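Tryptophan halogenase superfamily (Brevundimonas sp. BAL3, PDB 6FRL) is a flavin-dependent halogenase that prefers bromination over chlorination, probably using reduced flavin to form the halogenating species. Local coordinates at residues 24-29 against 360-365. Numbering follows the deposited sequence.
Sequences WMTAAA and TGIERL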
ATOM      1  N   TRP B  24      17.775 -19.745  13.310  1.00 25.14           N
ATOM      2  CA  TRP B  24      16.750 -20.374  14.116  1.00 26.65           C
ATOM      3  C   TRP B  24      15.394 -19.704  13.999  1.00 24.74           C
ATOM      4  O   TRP B  24      14.412 -20.403  14.147  1.00 24.73           O
ATOM      5  CB  TRP B  24      17.200 -20.539  15.572  1.00 28.42           C
ATOM      6  CG  TRP B  24      18.233 -21.597  15.679  1.00 29.53           C
ATOM      7  CD1 TRP B  24      19.539 -21.416  16.000  1.00 31.85           C
ATOM      8  CD2 TRP B  24      18.071 -22.988  15.428  1.00 27.82           C
ATOM      9  NE1 TRP B  24      20.211 -22.617  15.982  1.00 30.19           N
ATOM     10  CE2 TRP B  24      19.335 -23.602  15.635  1.00 28.75           C
ATOM     11  CE3 TRP B  24      16.993 -23.782  15.049  1.00 26.72           C
ATOM     12  CZ2 TRP B  24      19.541 -24.970  15.484  1.00 27.76           C
ATOM     13  CZ3 TRP B  24      17.198 -25.162  14.891  1.00 25.85           C
ATOM     14  CH2 TRP B  24      18.471 -25.730  15.106  1.00 27.37           C
ATOM     15  N   MET B  25      15.317 -18.393  13.695  1.00 24.51           N
ATOM     16  CA  MET B  25      14.019 -17.797  13.301  1.00 23.95           C
ATOM     17  C   MET B  25      13.494 -18.458  12.020  1.00 23.63           C
ATOM     18  O   MET B  25      12.322 -18.837  11.957  1.00 23.66           O
ATOM     19  CB  MET B  25      14.078 -16.274  13.108  1.00 23.50           C
ATOM     20  CG  MET B  25      14.109 -15.484  14.416  1.00 23.61           C
ATOM     21  SD  MET B  25      14.544 -13.755  14.136  1.00 23.66           S
ATOM     22  CE  MET B  25      13.030 -13.111  13.375  1.00 22.02           C
ATOM     23  N   THR B  26      14.353 -18.594  11.008  1.00 23.34           N
ATOM     24  CA  THR B  26      13.972 -19.274   9.767  1.00 23.92           C
ATOM     25  C   THR B  26      13.467 -20.740  10.010  1.00 25.51           C
ATOM     26  O   THR B  26      12.390 -21.128   9.550  1.00 25.89           O
ATOM     27  CB  THR B  26      15.145 -19.246   8.764  1.00 22.91           C
ATOM     28  OG1 THR B  26      15.538 -17.886   8.516  1.00 20.72           O
ATOM     29  CG2 THR B  26      14.743 -19.879   7.455  1.00 22.64           C
ATOM     30  N   ALA B  27      14.234 -21.523  10.766  1.00 27.17           N
ATOM     31  CA  ALA B  27      13.879 -22.904  11.088  1.00 26.50           C
ATOM     32  C   ALA B  27      12.536 -22.992  11.788  1.00 25.56           C
ATOM     33  O   ALA B  27      11.677 -23.812  11.399  1.00 23.50           O
ATOM     34  CB  ALA B  27      14.957 -23.564  11.957  1.00 25.69           C
ATOM     35  N   ALA B  28      12.348 -22.158  12.806  1.00 23.85           N
ATOM     36  CA  ALA B  28      11.085 -22.207  13.570  1.00 23.65           C
ATOM     37  C   ALA B  28       9.870 -21.837  12.708  1.00 24.64           C
ATOM     38  O   ALA B  28       8.819 -22.521  12.759  1.00 23.59           O
ATOM     39  CB  ALA B  28      11.157 -21.312  14.790  1.00 23.12           C
ATOM     40  N   ALA B  29      10.030 -20.779  11.899  1.00 24.80           N
ATOM     41  CA  ALA B  29       8.962 -20.287  11.011  1.00 25.37           C
ATOM     42  C   ALA B  29       8.589 -21.337   9.963  1.00 25.72           C
ATOM     43  O   ALA B  29       7.413 -21.601   9.773  1.00 25.21           O
ATOM     44  CB  ALA B  29       9.377 -18.989  10.330  1.00 24.91           C
ATOM     45  N   THR B 360      10.895  -9.981   7.629  1.00 25.26           N
ATOM     46  CA  THR B 360      10.343  -9.647   6.333  1.00 24.95           C
ATOM     47  C   THR B 360      10.864 -10.638   5.293  1.00 25.54           C
ATOM     48  O   THR B 360      10.123 -11.031   4.383  1.00 23.43           O
ATOM     49  CB  THR B 360      10.660  -8.204   5.900  1.00 25.51           C
ATOM     50  OG1 THR B 360      12.077  -7.980   5.946  1.00 25.94           O
ATOM     51  CG2 THR B 360       9.939  -7.170   6.784  1.00 25.32           C
ATOM     52  N   GLY B 361      12.131 -11.045   5.442  1.00 25.67           N
ATOM     53  CA  GLY B 361      12.728 -12.035   4.531  1.00 25.80           C
ATOM     54  C   GLY B 361      12.015 -13.363   4.594  1.00 26.20           C
ATOM     55  O   GLY B 361      11.713 -13.952   3.559  1.00 24.78           O
ATOM     56  N   ILE B 362      11.712 -13.800   5.818  1.00 26.55           N
ATOM     57  CA  ILE B 362      10.988 -15.042   6.057  1.00 27.35           C
ATOM     58  C   ILE B 362       9.566 -14.994   5.538  1.00 28.66           C
ATOM     59  O   ILE B 362       9.113 -15.948   4.932  1.00 29.21           O
ATOM     60  CB  ILE B 362      11.006 -15.426   7.547  1.00 26.65           C
ATOM     61  CG1 ILE B 362      12.411 -15.880   7.939  1.00 26.53           C
ATOM     62  CG2 ILE B 362      10.018 -16.549   7.852  1.00 26.35           C
ATOM     63  CD1 ILE B 362      12.725 -15.653   9.407  1.00 27.00           C
ATOM     64  N   GLU B 363       8.845 -13.914   5.799  1.00 32.02           N
ATOM     65  CA  GLU B 363       7.455 -13.787   5.304  1.00 32.78           C
ATOM     66  C   GLU B 363       7.461 -13.881   3.777  1.00 29.74           C
ATOM     67  O   GLU B 363       6.646 -14.612   3.188  1.00 28.11           O
ATOM     68  CB  GLU B 363       6.778 -12.483   5.787  1.00 35.64           C
ATOM     69  CG  GLU B 363       5.313 -12.244   5.300  1.00 41.89           C
ATOM     70  CD  GLU B 363       4.343 -13.489   5.244  1.00 49.78           C
ATOM     71  OE1 GLU B 363       3.959 -14.062   6.307  1.00 60.00           O
ATOM     72  OE2 GLU B 363       3.958 -13.925   4.107  1.00 44.16           O
ATOM     73  N   ARG B 364       8.419 -13.203   3.159  1.00 27.35           N
ATOM     74  CA  ARG B 364       8.557 -13.172   1.709  1.00 29.53           C
ATOM     75  C   ARG B 364       8.894 -14.572   1.120  1.00 28.55           C
ATOM     76  O   ARG B 364       8.322 -14.962   0.097  1.00 30.08           O
ATOM     77  CB  ARG B 364       9.591 -12.108   1.345  1.00 30.06           C
ATOM     78  CG  ARG B 364       9.674 -11.716  -0.099  1.00 32.88           C
ATOM     79  CD  ARG B 364      10.655 -10.548  -0.264  1.00 37.17           C
ATOM     80  NE  ARG B 364      10.064  -9.302   0.244  1.00 37.38           N
ATOM     81  CZ  ARG B 364      10.528  -8.543   1.238  1.00 38.01           C
ATOM     82  NH1 ARG B 364      11.662  -8.828   1.879  1.00 37.03           N
ATOM     83  NH2 ARG B 364       9.846  -7.436   1.570  1.00 41.95           N
ATOM     84  N   LEU B 365       9.771 -15.318   1.786  1.00 26.55           N
ATOM     85  CA  LEU B 365      10.123 -16.672   1.377  1.00 28.33           C
ATOM     86  C   LEU B 365       8.912 -17.588   1.370  1.00 31.34           C
ATOM     87  O   LEU B 365       8.714 -18.349   0.406  1.00 29.87           O
ATOM     88  CB  LEU B 365      11.200 -17.279   2.299  1.00 28.53           C
ATOM     89  CG  LEU B 365      11.586 -18.742   2.058  1.00 29.45           C
ATOM     90  CD1 LEU B 365      11.899 -19.019   0.602  1.00 30.04           C
ATOM     91  CD2 LEU B 365      12.758 -19.117   2.932  1.00 31.20           C
TER
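Helix 20-33, which follows strand 13-17 and a glycine-rich turn (Gly-18, Gly-20, Gly-23) that fits a Rossmann-type GxGxxG pattern, consistent with flavin binding, packs here against helix 354-367 from much later in the chain. Met-25, Thr-26 and Ala-29 of the first helix all meet one side chain of the second, Ile-362. The segment axes approach to 10.4 Å and run in roughly the same direction, crossing at -34°. Ile-362 touches with both branches. CG1 lies anti to the carbonyl carbon (chi1 -71°), which puts CG2 anti to the backbone N, where it rests on CB of Ala-29 at 3.5 Å. The CG1-CD1 branch lies one turn back along the first helix, with CD1 4.0 Å from CB of Met-25 and 3.7 Å from OG1 of Thr-26. The Thr-26 hydroxyl meets this methyl by van der Waals contact; its hydrogen bond goes to Ala-22 O, one turn back in its own helix. Beyond the contact, Met-25 touches Ile-355, Ile-358 and Glu-359 of the partner helix, while Phe-65 of helix 61-68 touches both Met-25 and Ala-29. An alanine in place of Ile-362 would probably cost the Ala-29 methyl and the Thr-26 side chain their contact with this segment, opening a gap between the helices. No hydrogen bond crosses between the segments, so their contact rests on van der Waals packing round Ile-362, and the small Ala-29 lets its CG2 come close.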